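Hydrogenase 3 maturation protease (Escherichia coli, PDB 2E85) cleaves a 32-residue peptide from the C-terminus of the precursor of HycE, the large subunit of hydrogenase 3, during maturation of that enzyme. Local coordinates at residues T5-C10 with L56-L61; R77-D82 with V111-I116. The protein carries 1 engineered substitution. One frame throughout, in Å; residues are numbered along the deposited sequence.

Contact 1. Residues T5-C10 with L56-L61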
# COMPACT_ATOMS: atom_id res chain seq x y z
N THR B 5 17.68 -0.91 -16.12
CA THR B 5 17.64 -2.30 -15.72
C THR B 5 17.41 -2.38 -14.21
O THR B 5 16.38 -2.85 -13.76
CB THR B 5 18.94 -3.05 -16.12
OG1 THR B 5 20.09 -2.29 -15.70
CG2 THR B 5 18.99 -3.21 -17.63
N ASP B 6 18.39 -1.90 -13.45
CA ASP B 6 18.37 -2.00 -12.01
C ASP B 6 17.82 -0.74 -11.37
O ASP B 6 18.17 0.36 -11.78
CB ASP B 6 19.80 -2.25 -11.54
CG ASP B 6 20.33 -3.57 -11.99
OD1 ASP B 6 19.54 -4.50 -12.14
OD2 ASP B 6 21.56 -3.68 -12.16
N VAL B 7 17.00 -0.90 -10.34
CA VAL B 7 16.52 0.25 -9.56
C VAL B 7 16.78 -0.04 -8.09
O VAL B 7 16.58 -1.16 -7.65
CB VAL B 7 15.01 0.50 -9.82
CG1 VAL B 7 14.48 1.62 -8.93
CG2 VAL B 7 14.79 0.86 -11.31
N LEU B 8 17.21 0.99 -7.36
CA LEU B 8 17.50 0.90 -5.93
C LEU B 8 16.59 1.87 -5.22
O LEU B 8 16.64 3.08 -5.46
CB LEU B 8 18.98 1.25 -5.68
CG LEU B 8 19.41 1.49 -4.22
CD1 LEU B 8 19.10 0.29 -3.35
CD2 LEU B 8 20.88 1.93 -4.11
N LEU B 9 15.72 1.34 -4.36
CA LEU B 9 14.79 2.20 -3.58
C LEU B 9 15.36 2.29 -2.19
O LEU B 9 15.52 1.27 -1.52
CB LEU B 9 13.38 1.61 -3.54
CG LEU B 9 12.40 2.35 -2.59
CD1 LEU B 9 12.13 3.81 -3.07
CD2 LEU B 9 11.10 1.62 -2.40
N CYS B 10 15.70 3.51 -1.77
CA CYS B 10 16.28 3.70 -0.43
C CYS B 10 15.20 4.26 0.46
O CYS B 10 14.71 5.35 0.17
CB CYS B 10 17.41 4.72 -0.44
SG CYS B 10 18.91 4.11 -1.30
N LEU B 56 9.66 3.05 -14.50
CA LEU B 56 11.06 2.78 -14.85
C LEU B 56 11.23 1.42 -15.54
O LEU B 56 12.24 1.19 -16.23
CB LEU B 56 11.94 2.89 -13.60
CG LEU B 56 12.31 4.31 -13.17
CD1 LEU B 56 12.83 4.27 -11.70
CD2 LEU B 56 13.32 4.96 -14.13
N ARG B 57 10.23 0.55 -15.38
CA ARG B 57 10.24 -0.80 -15.96
C ARG B 57 11.55 -1.57 -15.68
O ARG B 57 12.21 -2.09 -16.60
CB ARG B 57 9.95 -0.74 -17.46
CG ARG B 57 8.61 -0.06 -17.79
CD ARG B 57 8.39 0.02 -19.28
NE ARG B 57 9.48 0.75 -19.90
CZ ARG B 57 9.59 1.04 -21.20
NH1 ARG B 57 8.64 0.67 -22.06
NH2 ARG B 57 10.65 1.72 -21.63
N PRO B 58 11.92 -1.65 -14.39
CA PRO B 58 13.16 -2.34 -14.07
C PRO B 58 13.04 -3.84 -14.26
O PRO B 58 11.94 -4.40 -14.27
CB PRO B 58 13.38 -2.04 -12.60
CG PRO B 58 12.05 -1.67 -12.07
CD PRO B 58 11.24 -1.15 -13.19
N THR B 59 14.20 -4.46 -14.41
CA THR B 59 14.36 -5.91 -14.41
C THR B 59 14.69 -6.41 -13.00
O THR B 59 14.47 -7.58 -12.67
CB THR B 59 15.49 -6.33 -15.40
OG1 THR B 59 16.68 -5.57 -15.12
CG2 THR B 59 15.06 -6.06 -16.83
N ARG B 60 15.26 -5.53 -12.18
CA ARG B 60 15.66 -5.90 -10.83
C ARG B 60 15.48 -4.69 -9.92
O ARG B 60 15.85 -3.59 -10.28
CB ARG B 60 17.12 -6.36 -10.81
CG ARG B 60 17.75 -6.50 -9.42
CD ARG B 60 19.03 -7.28 -9.50
NE ARG B 60 20.08 -6.57 -10.24
CZ ARG B 60 21.31 -7.04 -10.42
NH1 ARG B 60 21.66 -8.22 -9.91
NH2 ARG B 60 22.20 -6.32 -11.08
N LEU B 61 14.87 -4.93 -8.76
CA LEU B 61 14.64 -3.89 -7.78
C LEU B 61 15.26 -4.32 -6.43
O LEU B 61 14.92 -5.39 -5.90
CB LEU B 61 13.16 -3.68 -7.58
CG LEU B 61 12.79 -2.71 -6.44
CD1 LEU B 61 13.19 -1.29 -6.73
CD2 LEU B 61 11.31 -2.81 -6.13
O HOH W 1 19.21 -6.40 -13.92
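Residues 5-10 and 56-61 run parallel where Asp6 pairs with Arg60 and Val7 with Leu61, and Val7 N donates to Arg60 O at 2.9 Å. Two residues before Val7, Thr5 O accepts from Thr59 N at 2.8 Å. A weak bond from Arg60 N reaches the same oxygen.

A salt bridge joins the side chains of the Asp6-Arg60 pair. The guanidinium grips the carboxylate side-on. Arg60 NE meets Asp6 OD1 at 2.9 Å, and Arg60 NH2 meets Asp6 OD2 at 2.9 Å in an almost straight bond. The two planes are 43° apart, and both nitrogens come from above the carboxylate plane. The arginine chain leaves with CG anti to its N and bends at chi3 (67°), which turns NE back toward the aspartate. A water donates to Asp6 OD1 and also hydrogen-bonds Thr59 OG1, so OD1 has two partners. Arg60 NH1 bonds the carbonyl of Trp145.

Strands 6-11 and 60-66 are neighbours in the parallel part of the sheet, in the alpha/beta fold of this peptidase family. Helix 50-56 lies on the connection between them. Arg57, with positive phi, is the first residue beyond the helix to leave helical geometry.

The face bearing Val7 and Leu61 is apolar. With CG1 of Val7 anti to the backbone N (chi1 176°), CG2 is left facing Pro58. CG2 presses on Pro58 CB at 3.5 Å, a tight fit, and lies 4.0 Å from Leu56 CD1. CG1 meets Leu61 CD1 at 3.9 Å. The same leucine methyl approaches Leu9 CB more loosely. Ile53 of helix 50-56 covers both Val7 and Leu61.

Contact 2. Residues R77-D82 with V111-I116; sequences RIIDPD and VIFLGI
Arg77 and Gly115 form an antiparallel hydrogen-bonded pair. Arg77 N donates to Gly115 O at 3.0 Å. The return bond, Gly115 N to Arg77 O, is 2.8 Å long. The CA of Leu114 adds a CH...O contact to Arg77 O. The Arg77 guanidinium forms a salt bridge with Glu75, just before the strand.

Ile78 faces Leu114 in a non-hydrogen-bonded pair, with their CA atoms 4.5 Å apart. Its CA makes a CH...O contact with Phe113 O. Its CG2 lies anti to the backbone N and comes within 4.3 Å of Ile112 CG2, a loose apolar contact.

Ile79 N donates to Phe113 O at 2.9 Å, which carries the antiparallel pairing one residue further. Beyond this bond the chains part, and a water bridges them: it donates to Ile79 O and accepts from Phe113 N. With CG anti to the backbone N (chi1 -176°), the Phe113 ring extends alongside the Ile79 side chain, in the same direction. Ile79 CG1 touches the ring at its edge, 3.9 Å from Phe113 CD2.

Asp80 is the N-cap of helix 81-86. Its OD1 accepts from Asp82 N at 2.8 Å, using the anti lone pair. Pro81 follows in the first turn.

Strand 76-78 is the outermost counted strand on this side of the sheet, and strand 111-116 separates it from strand 60-66. Beyond it, the C-terminal segment bonds to the Ile78 backbone through Ala152 and Leu154. Phe113 packs against Ile63 and Asp65 of strand 60-66, and Asp65 binds calcium here and is a nickel ligand by similarity. Leu97 of helix 97-108 also meets Phe113, while Leu114 rests on Val138 of helix 129-141.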
# COMPACT_ATOMS: atom_id res chain seq x y z
N ARG B 77 20.81 -8.08 6.48
CA ARG B 77 20.21 -9.35 6.02
C ARG B 77 19.24 -9.11 4.90
O ARG B 77 18.64 -8.06 4.82
CB ARG B 77 19.45 -10.08 7.13
CG ARG B 77 20.24 -10.43 8.39
CD ARG B 77 21.13 -11.63 8.18
NE ARG B 77 21.75 -12.06 9.44
CZ ARG B 77 22.82 -11.50 10.01
NH1 ARG B 77 23.43 -10.45 9.48
NH2 ARG B 77 23.29 -12.01 11.15
N ILE B 78 19.10 -10.11 4.02
CA ILE B 78 18.02 -10.13 3.07
C ILE B 78 16.82 -10.80 3.72
O ILE B 78 16.95 -11.89 4.30
CB ILE B 78 18.38 -10.97 1.84
CG1 ILE B 78 19.72 -10.52 1.21
CG2 ILE B 78 17.17 -11.03 0.89
CD1 ILE B 78 20.85 -11.20 1.83
N ILE B 79 15.67 -10.14 3.63
CA ILE B 79 14.44 -10.68 4.21
C ILE B 79 13.55 -11.27 3.13
O ILE B 79 13.12 -10.58 2.18
CB ILE B 79 13.64 -9.67 5.01
CG1 ILE B 79 14.55 -8.88 5.95
CG2 ILE B 79 12.50 -10.40 5.76
CD1 ILE B 79 15.71 -9.56 6.61
N ASP B 80 13.31 -12.56 3.25
CA ASP B 80 12.46 -13.27 2.30
C ASP B 80 11.04 -12.70 2.32
O ASP B 80 10.49 -12.42 3.40
CB ASP B 80 12.45 -14.75 2.67
CG ASP B 80 11.70 -15.62 1.68
OD1 ASP B 80 10.45 -15.56 1.63
OD2 ASP B 80 12.37 -16.40 0.96
N PRO B 81 10.42 -12.51 1.14
CA PRO B 81 9.09 -11.91 1.11
C PRO B 81 8.03 -12.64 1.95
O PRO B 81 7.10 -12.01 2.47
CB PRO B 81 8.74 -11.90 -0.38
CG PRO B 81 10.04 -11.82 -1.04
CD PRO B 81 10.87 -12.79 -0.24
N ASP B 82 8.19 -13.96 2.10
CA ASP B 82 7.32 -14.75 2.98
C ASP B 82 7.47 -14.34 4.44
O ASP B 82 6.49 -14.35 5.20
CB ASP B 82 7.62 -16.25 2.80
CG ASP B 82 7.19 -17.10 4.00
OD1 ASP B 82 7.96 -17.20 5.00
OD2 ASP B 82 6.10 -17.71 3.94
N VAL B 111 13.02 -8.91 -7.07
CA VAL B 111 12.88 -7.92 -5.99
C VAL B 111 13.62 -8.43 -4.76
O VAL B 111 13.41 -9.56 -4.32
CB VAL B 111 11.39 -7.64 -5.68
CG1 VAL B 111 11.23 -6.61 -4.55
CG2 VAL B 111 10.68 -7.18 -6.93
N ILE B 112 14.52 -7.60 -4.23
CA ILE B 112 15.37 -8.00 -3.11
C ILE B 112 15.11 -6.98 -2.02
O ILE B 112 15.25 -5.80 -2.28
CB ILE B 112 16.88 -7.94 -3.53
CG1 ILE B 112 17.13 -8.82 -4.77
CG2 ILE B 112 17.85 -8.42 -2.43
CD1 ILE B 112 18.40 -8.49 -5.55
N PHE B 113 14.77 -7.44 -0.81
CA PHE B 113 14.58 -6.52 0.32
C PHE B 113 15.73 -6.72 1.26
O PHE B 113 15.87 -7.81 1.85
CB PHE B 113 13.29 -6.81 1.08
CG PHE B 113 13.04 -5.81 2.16
CD1 PHE B 113 12.35 -4.65 1.87
CD2 PHE B 113 13.61 -5.98 3.44
CE1 PHE B 113 12.17 -3.69 2.85
CE2 PHE B 113 13.42 -5.01 4.43
CZ PHE B 113 12.70 -3.87 4.12
N LEU B 114 16.53 -5.66 1.45
CA LEU B 114 17.67 -5.67 2.34
C LEU B 114 17.48 -4.79 3.59
O LEU B 114 17.22 -3.58 3.49
CB LEU B 114 18.91 -5.21 1.58
CG LEU B 114 20.25 -5.24 2.30
CD1 LEU B 114 21.39 -5.34 1.30
CD2 LEU B 114 20.49 -4.03 3.22
N GLY B 115 17.60 -5.41 4.76
CA GLY B 115 17.43 -4.72 6.03
C GLY B 115 18.78 -4.49 6.66
O GLY B 115 19.70 -5.33 6.55
N ILE B 116 18.90 -3.36 7.33
CA ILE B 116 20.08 -3.05 8.12
C ILE B 116 19.55 -2.79 9.52
O ILE B 116 18.63 -1.95 9.70
CB ILE B 116 20.75 -1.73 7.67
CG1 ILE B 116 21.28 -1.86 6.25
CG2 ILE B 116 21.84 -1.29 8.66
CD1 ILE B 116 21.64 -0.54 5.58
O HOH W 2 13.98 -10.22 -0.52

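Overall arrangement
From the N terminus, the chain lays down strand 6-11, then passes through helix 21-31, strand 38-43 and helix 50-56 before contact 1 closes this loop at strand 60-66. Contact 2 opens later, at strand 76-78. Its loop, largely helical, runs through helices 81-86 and 97-108 and closes at strand 111-116. The two loops follow in series and neither nests in nor crosses the other. They meet side by side in one sheet, where Leu61 O probably accepts a hydrogen bond from Ile112 N. Contact 1 joins two neighbouring parallel strands, 6-11 and 60-66, and contact 2 adds the antiparallel strand 76-78 beside 111-116.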